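LBCATS-a (Synthetic construct, PDB 5EY5) probably cleaves indole-3-glycerol phosphate to indole and glyceraldehyde 3-phosphate, as tryptophan synthase alpha chains do, and here binds sn-glycerol-3-phosphate. Local coordinates at residues L19-T24 and D46-G51; K80-V85 and I97-Y102; D124-P129 and Y146-I151; S234-R239 and E251-F256. One frame throughout, in Å; residues are numbered along the deposited sequence.

Interaction 1: residues L19-T24 and D46-G51; sequences LIPFIT and DIIELG. With G3P (sn-glycerol-3-phosphate), chain E.
Leu19 and Asp46 exchange two hydrogen bonds where the parallel segments 19-24 and 46-51 first meet. Leu19 N gives an almost straight bond (169°) to the anti lone pair of Asp46 OD2, 2.9 Å away, and Asp46 N donates back to Leu19 O. Asp46 CG sits beside its own backbone N (chi1 -62°), which brings the carboxylate round to the neighbouring strand; OD2 is shared with Arg261 in a salt bridge. Further on, the ladder is regular: Pro21 O accepts from Glu49 N at 2.9 Å, Glu49 O from Ile23 N, and Ile23 O from Gly51 N at 2.8 Å. Pro21 has no N-H to offer, and its CD packs 3.2 Å from Ile47 O, which also receives the CA-H of Ile20. Ile47 N, buried here, finds no partner.

The extended Glu49 side chain divides its two oxygens. OE2 accepts the O1 hydroxyl of sn-glycerol-3-phosphate at 2.5 Å, whereas OE1 is buried without a polar partner, 3.6 Å from Ile20 CG2. The Phe22 ring stands steeply to this carboxylate, planes 78° apart, with ligand O2 over one face near the rim. Phe22 CE1 lies 3.4 Å from Gly51 CA, where a CB on Gly51 would run into the ring. Across the sheet, Ile23 CG1 meets Leu50 CD2 at 3.6 Å, and Ile23 continues onto helix 30-42. Neighbouring parallel strands bridged by an outer helix, with a ligand-binding glutamate turned into the barrel, belong to the beta-alpha-beta architecture of a TIM barrel.

Interaction 2: residues K80-V85 and I97-Y102; sequences KVFEMV and IVFLTY
The Phe99 ring is the wedge that strand 97-100 drives into helix 78-91, meeting Val81, Phe82 and Val85 with the outer half of its ring. Phe82 CE1 comes within 3.4 Å of Phe99 CE2; the two rings cross obliquely, centroids 5.3 Å apart and planes at 34°. Val81 presses its CG1 on Phe99 CZ at 3.6 Å, the two side chains sliding past each other in opposite directions. Val85 reaches the ring at its edge, CG2 lying 3.8 Å from Phe99 CE1. Phe99 CG is anti to its own carbonyl carbon (chi1 -85°), and the ring reaches from strand 97-100 to helix segment 80-85, whose axes approach to 11.5 Å.

Packing slackens towards the beginning of the strand, where Val85 CG2 and Ile97 CG2 are 4.4 Å apart. Beyond the ring, Phe82 also leans on Cys118 and Ala121 of helix 111-121, and Met84 turns to helix 30-42 instead. Lys80, on the solvent side of the helix, takes no part; its NZ binds Gly75 O. No hydrogen bond spans the contact. A helix packed antiparallel (171°) on the following barrel strand through apolar side chains alone is how the outer layer of a (beta/alpha)8 barrel covers its sheet.

Interaction 3: residues D124-P129 and Y146-I151; sequences DGLIVP and YGVDLI
Leu126 is held by Asp149 and Ile151 through a parallel-strand ladder, the core of the beta-alpha-beta unit formed by strand 125-127, helix 137-146 and strand 149-154 of this TIM barrel. Leu126 N donates to Asp149 O at 2.8 Å in a bent bond (134°), while Leu126 O accepts from Ile151 N at 2.8 Å, nearly in line with the carbonyl. Earlier in the ladder, Asp149 N gives its hydrogen to Asp124 O. Side chains pack on both sides of it: Leu126 CG meets Val148 CG1 at 3.7 Å, and on the other face Ile127 CG1 lies 3.8 Å from Ile151 CB. Ile151 CD1 reaches back toward Gly125, 4.3 Å from its CA. With an alanine here instead of Ile151, a gap is likely to open beside Ile127 CG1 and Gly125, leaving Ile127 freer to turn.

In the next shell, the Asp124 carboxylate forms salt bridges with Arg3 and Arg89, fixing the entry to strand 125-127. A Schellman motif at Gly147, whose phi is positive, ends helix 137-146 and releases the chain into its strand. Where the ladder runs out, one water bridges the strands, accepting from Val128 N at 2.7 Å and donating to Ile151 O at 2.8 Å.

Interaction 4: residues S234-R239 and E251-F256; sequences SAIVKR and EEVREF. With G3P (sn-glycerol-3-phosphate), chain E.
Arg239 lies against helix 249-263, chiefly on Phe256. Its CB is 4.2 Å from Val253 CG2. Beyond CG the chain bends, chi2 standing at 123°, and CD drops onto the aromatic ring, 3.6 Å from Phe256 CG. NE follows at 3.5 Å from the same carbon. CZ lies over the ring face, 3.7 Å from the centroid of Phe256, in a cation-pi contact with guanidinium and ring planes only 7° apart. NH2 rests above CE2, and NH1 above CZ of Phe256; NH1 also donates to Ala235 O at 3.0 Å, the oxygen lying in the guanidinium plane. That bond and the stack together fix the rotation of the group. Were Arg239 a leucine, this face of Phe256 would probably lose its flat cationic cover and Ala235 O the NH1 donor.

The two helices, running roughly antiparallel, follow the eighth barrel strand, 229-232, in the chain; Ile236 packs on Pro21 and Ile23 of strand 18-24, and Val253 on helix 30-42. Helix 234-241 begins at the phosphate, as in the phosphate-binding site common to many TIM barrels. There Ser234 N donates to O4P of sn-glycerol-3-phosphate at 2.6 Å, more weakly to O3P, and Ser234 OG donates to O4P at 2.7 Å. The helix N-terminus would be expected to help stabilise the negative charge. Gly233 N also binds the ligand. On the core side, Ala235 CB approaches Phe256 CE1 at 3.8 Å, Ile236 CG1 comes to the edge of the same ring, and Ile236 CG2 meets Val253 CG1 crosswise.

In the fold
Interactions 1, 2 and 3 share the barrel sheet in succession. Leu50 N and Val98 O, 2.7 Å apart, probably form a hydrogen bond between interactions 1 and 2; Ile97 O and Asp124 N, at 2.8 Å, probably do the same between interactions 2 and 3. Inside the barrel, Ile127 CD1 of interaction 3 comes within 3.4 Å of Glu49 OE1 of interaction 1. Pro21 CB and Ile236 CD1, 3.5 Å apart, tie interaction 1 to interaction 4, and these two hold sn-glycerol-3-phosphate at its two ends: Glu49 the O1 hydroxyl, Ser234 the phosphate. Interactions 3 and 4 lie on opposite sides of the chain's centre, their own centres about 25 Å apart.

Interaction 1: residues L19-T24 and D46-G51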
loop_
_atom_site.group_PDB
_atom_site.type_symbol
_atom_site.label_atom_id
_atom_site.label_comp_id
_atom_site.label_asym_id
_atom_site.label_seq_id
_atom_site.Cartn_x
_atom_site.Cartn_y
_atom_site.Cartn_z
ATOM N N LEU A 19 17.186 52.808 -20.007
ATOM C CA LEU A 19 17.215 51.419 -20.444
ATOM C C LEU A 19 18.039 50.628 -19.435
ATOM O O LEU A 19 19.200 50.964 -19.177
ATOM C CB LEU A 19 17.821 51.285 -21.838
ATOM C CG LEU A 19 18.185 49.853 -22.255
ATOM C CD1 LEU A 19 16.927 49.025 -22.368
ATOM C CD2 LEU A 19 18.940 49.870 -23.583
ATOM N N ILE A 20 17.438 49.597 -18.861
ATOM C CA ILE A 20 18.064 48.883 -17.752
ATOM C C ILE A 20 18.160 47.416 -18.130
ATOM O O ILE A 20 17.203 46.670 -17.903
ATOM C CB ILE A 20 17.265 49.065 -16.454
ATOM C CG1 ILE A 20 17.052 50.558 -16.147
ATOM C CG2 ILE A 20 17.922 48.305 -15.307
ATOM C CD1 ILE A 20 15.856 50.845 -15.249
ATOM N N PRO A 21 19.268 46.959 -18.715
ATOM C CA PRO A 21 19.384 45.528 -19.022
ATOM C C PRO A 21 19.664 44.710 -17.769
ATOM O O PRO A 21 20.343 45.166 -16.841
ATOM C CB PRO A 21 20.559 45.461 -20.010
ATOM C CG PRO A 21 21.347 46.708 -19.782
ATOM C CD PRO A 21 20.356 47.755 -19.325
ATOM N N PHE A 22 19.125 43.488 -17.747
ATOM C CA PHE A 22 19.478 42.489 -16.740
ATOM C C PHE A 22 20.217 41.332 -17.401
ATOM O O PHE A 22 19.716 40.761 -18.375
ATOM C CB PHE A 22 18.224 41.950 -16.039
ATOM C CG PHE A 22 18.468 40.677 -15.270
ATOM C CD1 PHE A 22 18.704 40.715 -13.909
ATOM C CD2 PHE A 22 18.472 39.442 -15.911
ATOM C CE1 PHE A 22 18.934 39.546 -13.198
ATOM C CE2 PHE A 22 18.715 38.292 -15.220
ATOM C CZ PHE A 22 18.943 38.330 -13.860
ATOM N N ILE A 23 21.388 40.960 -16.864
ATOM C CA ILE A 23 21.997 39.674 -17.181
ATOM C C ILE A 23 22.330 38.937 -15.891
ATOM O O ILE A 23 22.534 39.539 -14.838
ATOM C CB ILE A 23 23.279 39.791 -18.042
ATOM C CG1 ILE A 23 24.317 40.663 -17.321
ATOM C CG2 ILE A 23 22.941 40.285 -19.445
ATOM C CD1 ILE A 23 25.646 40.704 -18.032
ATOM N N THR A 24 22.401 37.612 -15.995
ATOM C CA THR A 24 22.859 36.791 -14.877
ATOM C C THR A 24 24.380 36.813 -14.820
ATOM O O THR A 24 25.045 36.511 -15.809
ATOM C CB THR A 24 22.358 35.353 -15.027
ATOM O OG1 THR A 24 20.930 35.322 -14.922
ATOM C CG2 THR A 24 22.975 34.436 -13.944
ATOM N N ASP A 46 21.757 52.433 -19.210
ATOM C CA ASP A 46 21.884 53.490 -18.217
ATOM C C ASP A 46 22.138 52.948 -16.833
ATOM O O ASP A 46 22.824 53.589 -16.034
ATOM C CB ASP A 46 20.622 54.349 -18.189
ATOM C CG ASP A 46 20.369 55.042 -19.504
ATOM O OD1 ASP A 46 21.044 56.057 -19.767
ATOM O OD2 ASP A 46 19.494 54.573 -20.267
ATOM N N ILE A 47 21.567 51.789 -16.543
ATOM C CA ILE A 47 21.766 51.066 -15.301
ATOM C C ILE A 47 21.841 49.607 -15.692
ATOM O O ILE A 47 21.144 49.173 -16.614
ATOM C CB ILE A 47 20.618 51.287 -14.299
ATOM C CG1 ILE A 47 20.469 52.780 -13.962
ATOM C CG2 ILE A 47 20.826 50.401 -13.053
ATOM C CD1 ILE A 47 19.143 53.139 -13.270
ATOM N N ILE A 48 22.697 48.853 -15.016
ATOM C CA ILE A 48 22.869 47.441 -15.314
ATOM C C ILE A 48 22.475 46.653 -14.084
ATOM O O ILE A 48 23.000 46.898 -12.987
ATOM C CB ILE A 48 24.302 47.111 -15.749
ATOM C CG1 ILE A 48 24.557 47.698 -17.134
ATOM C CG2 ILE A 48 24.509 45.591 -15.706
ATOM C CD1 ILE A 48 25.999 47.740 -17.517
ATOM N N GLU A 49 21.525 45.731 -14.265
ATOM C CA GLU A 49 21.186 44.743 -13.258
ATOM C C GLU A 49 22.016 43.488 -13.485
ATOM O O GLU A 49 22.046 42.946 -14.597
ATOM C CB GLU A 49 19.697 44.400 -13.300
ATOM C CG GLU A 49 18.782 45.524 -12.857
ATOM C CD GLU A 49 17.304 45.160 -12.958
ATOM O OE1 GLU A 49 16.464 46.071 -12.824
ATOM O OE2 GLU A 49 16.989 43.966 -13.163
ATOM N N LEU A 50 22.682 43.035 -12.429
ATOM C CA LEU A 50 23.424 41.779 -12.431
ATOM C C LEU A 50 22.704 40.802 -11.513
ATOM O O LEU A 50 22.547 41.070 -10.316
ATOM C CB LEU A 50 24.871 41.984 -11.970
ATOM C CG LEU A 50 25.773 42.689 -12.991
ATOM C CD1 LEU A 50 27.166 42.968 -12.404
ATOM C CD2 LEU A 50 25.879 41.868 -14.253
ATOM N N GLY A 51 22.261 39.678 -12.072
ATOM C CA GLY A 51 21.605 38.662 -11.270
ATOM C C GLY A 51 22.625 37.804 -10.555
ATOM O O GLY A 51 23.527 37.240 -11.185
HETATM O O1 G3P E . 14.898 42.632 -13.730
HETATM C C1 G3P E . 14.468 41.305 -13.798
HETATM C C2 G3P E . 14.386 40.838 -15.248
HETATM O O2 G3P E . 14.341 39.439 -15.224
HETATM C C3 G3P E . 13.166 41.437 -15.978
HETATM O O1P G3P E . 12.186 40.469 -16.273
HETATM O O4P G3P E . 13.306 38.638 -17.667
HETATM O O2P G3P E . 10.866 39.077 -18.069
HETATM O O3P G3P E . 12.510 40.719 -18.817
HETATM P P G3P E . 12.216 39.703 -17.738
#

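Interaction 2: residues K80-V85 and I97-Y102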
loop_
_atom_site.group_PDB
_atom_site.type_symbol
_atom_site.label_atom_id
_atom_site.label_comp_id
_atom_site.label_asym_id
_atom_site.label_seq_id
_atom_site.Cartn_x
_atom_site.Cartn_y
_atom_site.Cartn_z
ATOM N N LYS A 80 32.862 36.350 -6.016
ATOM C CA LYS A 80 33.407 36.437 -7.372
ATOM C C LYS A 80 32.738 37.548 -8.183
ATOM O O LYS A 80 33.385 38.195 -9.011
ATOM C CB LYS A 80 33.260 35.088 -8.082
ATOM C CG LYS A 80 34.302 34.048 -7.666
ATOM C CD LYS A 80 33.960 32.663 -8.200
ATOM C CE LYS A 80 34.921 31.610 -7.680
ATOM N NZ LYS A 80 34.455 30.224 -7.989
ATOM N N VAL A 81 31.447 37.778 -7.978
ATOM C CA VAL A 81 30.803 38.880 -8.685
ATOM C C VAL A 81 31.301 40.216 -8.135
ATOM O O VAL A 81 31.530 41.167 -8.895
ATOM C CB VAL A 81 29.271 38.740 -8.607
ATOM C CG1 VAL A 81 28.573 39.737 -9.577
ATOM C CG2 VAL A 81 28.872 37.301 -8.954
ATOM N N PHE A 82 31.525 40.290 -6.814
ATOM C CA PHE A 82 32.157 41.468 -6.216
ATOM C C PHE A 82 33.506 41.774 -6.861
ATOM O O PHE A 82 33.810 42.931 -7.174
ATOM C CB PHE A 82 32.327 41.259 -4.712
ATOM C CG PHE A 82 31.075 41.507 -3.913
ATOM C CD1 PHE A 82 30.264 42.597 -4.185
ATOM C CD2 PHE A 82 30.722 40.659 -2.878
ATOM C CE1 PHE A 82 29.118 42.825 -3.443
ATOM C CE2 PHE A 82 29.575 40.890 -2.129
ATOM C CZ PHE A 82 28.774 41.962 -2.414
ATOM N N GLU A 83 34.351 40.754 -7.036
ATOM C CA GLU A 83 35.650 40.994 -7.654
ATOM C C GLU A 83 35.488 41.465 -9.092
ATOM O O GLU A 83 36.246 42.319 -9.565
ATOM C CB GLU A 83 36.514 39.735 -7.591
ATOM N N MET A 84 34.511 40.912 -9.808
ATOM C CA MET A 84 34.237 41.381 -11.161
ATOM C C MET A 84 33.781 42.835 -11.150
ATOM O O MET A 84 34.220 43.634 -11.984
ATOM C CB MET A 84 33.185 40.489 -11.825
ATOM C CG MET A 84 33.086 40.674 -13.330
ATOM S SD MET A 84 31.372 40.659 -13.872
ATOM C CE MET A 84 30.891 42.296 -13.338
ATOM N N VAL A 85 32.908 43.204 -10.204
ATOM C CA VAL A 85 32.496 44.606 -10.103
ATOM C C VAL A 85 33.689 45.499 -9.784
ATOM O O VAL A 85 33.785 46.632 -10.280
ATOM C CB VAL A 85 31.361 44.760 -9.062
ATOM C CG1 VAL A 85 30.993 46.235 -8.867
ATOM C CG2 VAL A 85 30.152 43.975 -9.504
ATOM N N ILE A 97 25.424 50.014 -11.021
ATOM C CA ILE A 97 25.330 48.558 -10.973
ATOM C C ILE A 97 24.359 48.198 -9.862
ATOM O O ILE A 97 24.473 48.716 -8.743
ATOM C CB ILE A 97 26.707 47.907 -10.732
ATOM C CG1 ILE A 97 27.634 48.179 -11.908
ATOM C CG2 ILE A 97 26.571 46.383 -10.493
ATOM C CD1 ILE A 97 27.233 47.432 -13.157
ATOM N N VAL A 98 23.393 47.340 -10.181
ATOM C CA VAL A 98 22.422 46.817 -9.224
ATOM C C VAL A 98 22.593 45.308 -9.164
ATOM O O VAL A 98 22.650 44.648 -10.211
ATOM C CB VAL A 98 20.980 47.182 -9.621
ATOM C CG1 VAL A 98 19.966 46.498 -8.683
ATOM C CG2 VAL A 98 20.801 48.695 -9.596
ATOM N N PHE A 99 22.702 44.770 -7.944
ATOM C CA PHE A 99 22.659 43.330 -7.703
ATOM C C PHE A 99 21.215 42.906 -7.492
ATOM O O PHE A 99 20.525 43.454 -6.624
ATOM C CB PHE A 99 23.477 42.921 -6.474
ATOM C CG PHE A 99 24.927 42.703 -6.745
ATOM C CD1 PHE A 99 25.467 43.007 -7.981
ATOM C CD2 PHE A 99 25.758 42.178 -5.759
ATOM C CE1 PHE A 99 26.823 42.807 -8.229
ATOM C CE2 PHE A 99 27.100 41.970 -5.993
ATOM C CZ PHE A 99 27.637 42.285 -7.239
ATOM N N LEU A 100 20.763 41.918 -8.270
ATOM C CA LEU A 100 19.463 41.301 -8.052
ATOM C C LEU A 100 19.757 39.948 -7.434
ATOM O O LEU A 100 20.401 39.094 -8.058
ATOM C CB LEU A 100 18.663 41.195 -9.355
ATOM C CG LEU A 100 17.215 40.700 -9.292
ATOM C CD1 LEU A 100 16.441 41.195 -10.517
ATOM C CD2 LEU A 100 17.158 39.171 -9.182
ATOM N N THR A 101 19.380 39.780 -6.175
ATOM C CA THR A 101 19.764 38.568 -5.475
ATOM C C THR A 101 18.616 38.152 -4.580
ATOM O O THR A 101 17.960 39.003 -3.989
ATOM C CB THR A 101 21.049 38.760 -4.645
ATOM O OG1 THR A 101 21.326 37.571 -3.886
ATOM C CG2 THR A 101 20.937 39.943 -3.693
ATOM N N TYR A 102 18.350 36.849 -4.523
ATOM C CA TYR A 102 17.476 36.336 -3.483
ATOM C C TYR A 102 18.125 36.534 -2.122
ATOM O O TYR A 102 19.317 36.823 -2.011
ATOM C CB TYR A 102 17.142 34.875 -3.765
ATOM C CG TYR A 102 16.281 34.792 -4.998
ATOM C CD1 TYR A 102 16.847 34.848 -6.261
ATOM C CD2 TYR A 102 14.900 34.738 -4.896
ATOM C CE1 TYR A 102 16.055 34.811 -7.396
ATOM C CE2 TYR A 102 14.101 34.700 -6.021
ATOM C CZ TYR A 102 14.686 34.735 -7.269
ATOM O OH TYR A 102 13.897 34.689 -8.386
#

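Interaction 3: residues D124-P129 and Y146-I151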
loop_
_atom_site.group_PDB
_atom_site.type_symbol
_atom_site.label_atom_id
_atom_site.label_comp_id
_atom_site.label_asym_id
_atom_site.label_seq_id
_atom_site.Cartn_x
_atom_site.Cartn_y
_atom_site.Cartn_z
ATOM N N ASP A 124 25.600 49.877 -6.493
ATOM C CA ASP A 124 24.804 51.027 -6.100
ATOM C C ASP A 124 23.428 50.666 -5.569
ATOM O O ASP A 124 22.844 51.458 -4.824
ATOM C CB ASP A 124 24.703 51.972 -7.295
ATOM C CG ASP A 124 26.082 52.307 -7.860
ATOM O OD1 ASP A 124 26.422 51.825 -8.964
ATOM O OD2 ASP A 124 26.843 53.014 -7.165
ATOM N N GLY A 125 22.895 49.503 -5.917
ATOM C CA GLY A 125 21.536 49.203 -5.525
ATOM C C GLY A 125 21.291 47.714 -5.454
ATOM O O GLY A 125 22.077 46.896 -5.946
ATOM N N LEU A 126 20.182 47.374 -4.807
ATOM C CA LEU A 126 19.825 46.000 -4.503
ATOM C C LEU A 126 18.373 45.780 -4.869
ATOM O O LEU A 126 17.513 46.599 -4.531
ATOM C CB LEU A 126 20.026 45.679 -3.022
ATOM C CG LEU A 126 21.454 45.823 -2.504
ATOM C CD1 LEU A 126 21.544 45.316 -1.071
ATOM C CD2 LEU A 126 22.430 45.071 -3.411
ATOM N N ILE A 127 18.124 44.682 -5.576
ATOM C CA ILE A 127 16.793 44.148 -5.825
ATOM C C ILE A 127 16.756 42.772 -5.182
ATOM O O ILE A 127 17.578 41.916 -5.516
ATOM C CB ILE A 127 16.498 44.057 -7.330
ATOM C CG1 ILE A 127 16.526 45.452 -7.954
ATOM C CG2 ILE A 127 15.157 43.342 -7.588
ATOM C CD1 ILE A 127 16.436 45.410 -9.478
ATOM N N VAL A 128 15.860 42.572 -4.230
ATOM C CA VAL A 128 15.777 41.317 -3.492
ATOM C C VAL A 128 14.383 40.737 -3.695
ATOM O O VAL A 128 13.443 41.093 -2.988
ATOM C CB VAL A 128 16.081 41.521 -1.998
ATOM C CG1 VAL A 128 16.070 40.173 -1.282
ATOM C CG2 VAL A 128 17.411 42.224 -1.834
ATOM N N PRO A 129 14.209 39.829 -4.653
ATOM C CA PRO A 129 12.839 39.497 -5.073
ATOM C C PRO A 129 11.986 38.843 -3.988
ATOM O O PRO A 129 10.771 39.028 -4.008
ATOM C CB PRO A 129 13.061 38.574 -6.279
ATOM C CG PRO A 129 14.411 39.008 -6.836
ATOM C CD PRO A 129 15.218 39.331 -5.602
ATOM N N TYR A 146 24.987 52.597 4.455
ATOM C CA TYR A 146 26.092 52.592 3.502
ATOM C C TYR A 146 25.734 53.216 2.159
ATOM O O TYR A 146 26.525 53.122 1.215
ATOM C CB TYR A 146 26.612 51.166 3.311
ATOM C CG TYR A 146 27.206 50.596 4.578
ATOM C CD1 TYR A 146 26.419 49.899 5.489
ATOM C CD2 TYR A 146 28.548 50.779 4.877
ATOM C CE1 TYR A 146 26.958 49.387 6.656
ATOM C CE2 TYR A 146 29.094 50.274 6.040
ATOM C CZ TYR A 146 28.300 49.580 6.926
ATOM O OH TYR A 146 28.857 49.081 8.084
ATOM N N GLY A 147 24.583 53.873 2.051
ATOM C CA GLY A 147 24.263 54.563 0.817
ATOM C C GLY A 147 23.918 53.657 -0.340
ATOM O O GLY A 147 24.080 54.054 -1.496
ATOM N N VAL A 148 23.442 52.450 -0.061
ATOM C CA VAL A 148 23.050 51.496 -1.085
ATOM C C VAL A 148 21.535 51.524 -1.212
ATOM O O VAL A 148 20.819 51.381 -0.213
ATOM C CB VAL A 148 23.536 50.086 -0.732
ATOM C CG1 VAL A 148 22.952 49.067 -1.728
ATOM C CG2 VAL A 148 25.056 50.073 -0.682
ATOM N N ASP A 149 21.042 51.707 -2.431
ATOM C CA ASP A 149 19.604 51.782 -2.636
ATOM C C ASP A 149 18.980 50.394 -2.584
ATOM O O ASP A 149 19.572 49.402 -3.017
ATOM C CB ASP A 149 19.271 52.450 -3.970
ATOM C CG ASP A 149 19.600 53.948 -3.979
ATOM O OD1 ASP A 149 19.764 54.504 -5.082
ATOM O OD2 ASP A 149 19.696 54.564 -2.894
ATOM N N LEU A 150 17.779 50.336 -2.038
ATOM C CA LEU A 150 17.002 49.110 -1.945
ATOM C C LEU A 150 15.767 49.303 -2.818
ATOM O O LEU A 150 14.863 50.072 -2.469
ATOM C CB LEU A 150 16.644 48.820 -0.489
ATOM C CG LEU A 150 16.309 47.388 -0.099
ATOM C CD1 LEU A 150 15.940 47.341 1.374
ATOM C CD2 LEU A 150 15.186 46.858 -0.962
ATOM N N ILE A 151 15.738 48.632 -3.961
ATOM C CA ILE A 151 14.651 48.772 -4.921
ATOM C C ILE A 151 13.596 47.706 -4.650
ATOM O O ILE A 151 13.887 46.505 -4.717
ATOM C CB ILE A 151 15.178 48.655 -6.353
ATOM C CG1 ILE A 151 16.201 49.770 -6.621
ATOM C CG2 ILE A 151 14.011 48.663 -7.343
ATOM C CD1 ILE A 151 17.517 49.271 -7.157
HETATM O O HOH W 1 14.523 44.529 -2.869
#

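Interaction 4: residues S234-R239 and E251-F256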
loop_
_atom_site.group_PDB
_atom_site.type_symbol
_atom_site.label_atom_id
_atom_site.label_comp_id
_atom_site.label_asym_id
_atom_site.label_seq_id
_atom_site.Cartn_x
_atom_site.Cartn_y
_atom_site.Cartn_z
ATOM N N SER A 234 15.062 38.622 -19.592
ATOM C CA SER A 234 14.958 37.335 -20.272
ATOM C C SER A 234 15.344 37.436 -21.744
ATOM O O SER A 234 16.069 36.580 -22.263
ATOM C CB SER A 234 13.546 36.777 -20.121
ATOM O OG SER A 234 13.410 36.171 -18.845
ATOM N N ALA A 235 14.892 38.488 -22.427
ATOM C CA ALA A 235 15.165 38.563 -23.857
ATOM C C ALA A 235 16.660 38.674 -24.140
ATOM O O ALA A 235 17.130 38.179 -25.169
ATOM C CB ALA A 235 14.412 39.732 -24.480
ATOM N N ILE A 236 17.419 39.328 -23.255
ATOM C CA ILE A 236 18.859 39.447 -23.461
ATOM C C ILE A 236 19.551 38.147 -23.096
ATOM O O ILE A 236 20.489 37.706 -23.775
ATOM C CB ILE A 236 19.421 40.611 -22.630
ATOM C CG1 ILE A 236 18.838 41.936 -23.089
ATOM C CG2 ILE A 236 20.971 40.595 -22.693
ATOM C CD1 ILE A 236 19.204 43.112 -22.186
ATOM N N VAL A 237 19.099 37.524 -22.005
ATOM C CA VAL A 237 19.643 36.245 -21.592
ATOM C C VAL A 237 19.426 35.182 -22.656
ATOM O O VAL A 237 20.256 34.276 -22.812
ATOM C CB VAL A 237 19.017 35.829 -20.247
ATOM C CG1 VAL A 237 19.371 34.391 -19.952
ATOM C CG2 VAL A 237 19.508 36.743 -19.144
ATOM N N LYS A 238 18.309 35.250 -23.387
ATOM C CA LYS A 238 18.105 34.315 -24.495
ATOM C C LYS A 238 19.248 34.411 -25.497
ATOM O O LYS A 238 19.776 33.395 -25.977
ATOM C CB LYS A 238 16.782 34.599 -25.206
ATOM C CG LYS A 238 15.568 34.708 -24.314
ATOM C CD LYS A 238 14.316 34.233 -25.052
ATOM C CE LYS A 238 13.066 34.956 -24.577
ATOM N NZ LYS A 238 13.003 36.353 -25.101
ATOM N N ARG A 239 19.649 35.633 -25.830
ATOM C CA ARG A 239 20.692 35.769 -26.834
ATOM C C ARG A 239 22.018 35.240 -26.318
ATOM O O ARG A 239 22.814 34.699 -27.094
ATOM C CB ARG A 239 20.801 37.222 -27.278
ATOM C CG ARG A 239 19.867 37.515 -28.423
ATOM C CD ARG A 239 18.906 38.632 -28.116
ATOM N NE ARG A 239 17.999 38.818 -29.242
ATOM C CZ ARG A 239 16.680 38.717 -29.161
ATOM N NH1 ARG A 239 16.102 38.460 -27.992
ATOM N NH2 ARG A 239 15.940 38.898 -30.248
ATOM N N GLU A 251 28.339 40.199 -29.709
ATOM C CA GLU A 251 27.775 40.930 -30.841
ATOM C C GLU A 251 26.256 40.824 -30.876
ATOM O O GLU A 251 25.569 41.812 -31.151
ATOM C CB GLU A 251 28.374 40.423 -32.154
ATOM N N GLU A 252 25.712 39.631 -30.617
ATOM C CA GLU A 252 24.261 39.468 -30.635
ATOM C C GLU A 252 23.617 40.302 -29.540
ATOM O O GLU A 252 22.627 41.007 -29.775
ATOM C CB GLU A 252 23.889 37.993 -30.477
ATOM N N VAL A 253 24.181 40.253 -28.337
ATOM C CA VAL A 253 23.661 41.072 -27.247
ATOM C C VAL A 253 23.814 42.552 -27.584
ATOM O O VAL A 253 22.871 43.340 -27.446
ATOM C CB VAL A 253 24.356 40.708 -25.921
ATOM C CG1 VAL A 253 24.134 41.785 -24.895
ATOM C CG2 VAL A 253 23.837 39.377 -25.404
ATOM N N ARG A 254 25.001 42.952 -28.053
ATOM C CA ARG A 254 25.194 44.353 -28.416
ATOM C C ARG A 254 24.205 44.789 -29.491
ATOM O O ARG A 254 23.644 45.888 -29.417
ATOM C CB ARG A 254 26.628 44.603 -28.886
ATOM C CG ARG A 254 26.949 46.085 -29.011
ATOM C CD ARG A 254 28.347 46.377 -29.570
ATOM N NE ARG A 254 28.973 45.220 -30.198
ATOM C CZ ARG A 254 30.028 44.583 -29.699
ATOM N NH1 ARG A 254 30.580 45.002 -28.566
ATOM N NH2 ARG A 254 30.542 43.538 -30.343
ATOM N N GLU A 255 23.982 43.947 -30.502
ATOM C CA GLU A 255 23.066 44.319 -31.571
ATOM C C GLU A 255 21.645 44.435 -31.047
ATOM O O GLU A 255 20.940 45.401 -31.363
ATOM C CB GLU A 255 23.145 43.311 -32.719
ATOM N N PHE A 256 21.218 43.475 -30.220
ATOM C CA PHE A 256 19.862 43.516 -29.681
ATOM C C PHE A 256 19.668 44.740 -28.802
ATOM O O PHE A 256 18.651 45.440 -28.904
ATOM C CB PHE A 256 19.561 42.237 -28.895
ATOM C CG PHE A 256 18.159 42.183 -28.336
ATOM C CD1 PHE A 256 17.946 42.047 -26.975
ATOM C CD2 PHE A 256 17.059 42.269 -29.175
ATOM C CE1 PHE A 256 16.663 42.008 -26.455
ATOM C CE2 PHE A 256 15.768 42.221 -28.660
ATOM C CZ PHE A 256 15.574 42.093 -27.296
HETATM O O1 G3P E . 14.898 42.632 -13.730
HETATM C C1 G3P E . 14.468 41.305 -13.798
HETATM C C2 G3P E . 14.386 40.838 -15.248
HETATM O O2 G3P E . 14.341 39.439 -15.224
HETATM C C3 G3P E . 13.166 41.437 -15.978
HETATM O O1P G3P E . 12.186 40.469 -16.273
HETATM O O4P G3P E . 13.306 38.638 -17.667
HETATM O O2P G3P E . 10.866 39.077 -18.069
HETATM O O3P G3P E . 12.510 40.719 -18.817
HETATM P P G3P E . 12.216 39.703 -17.738
#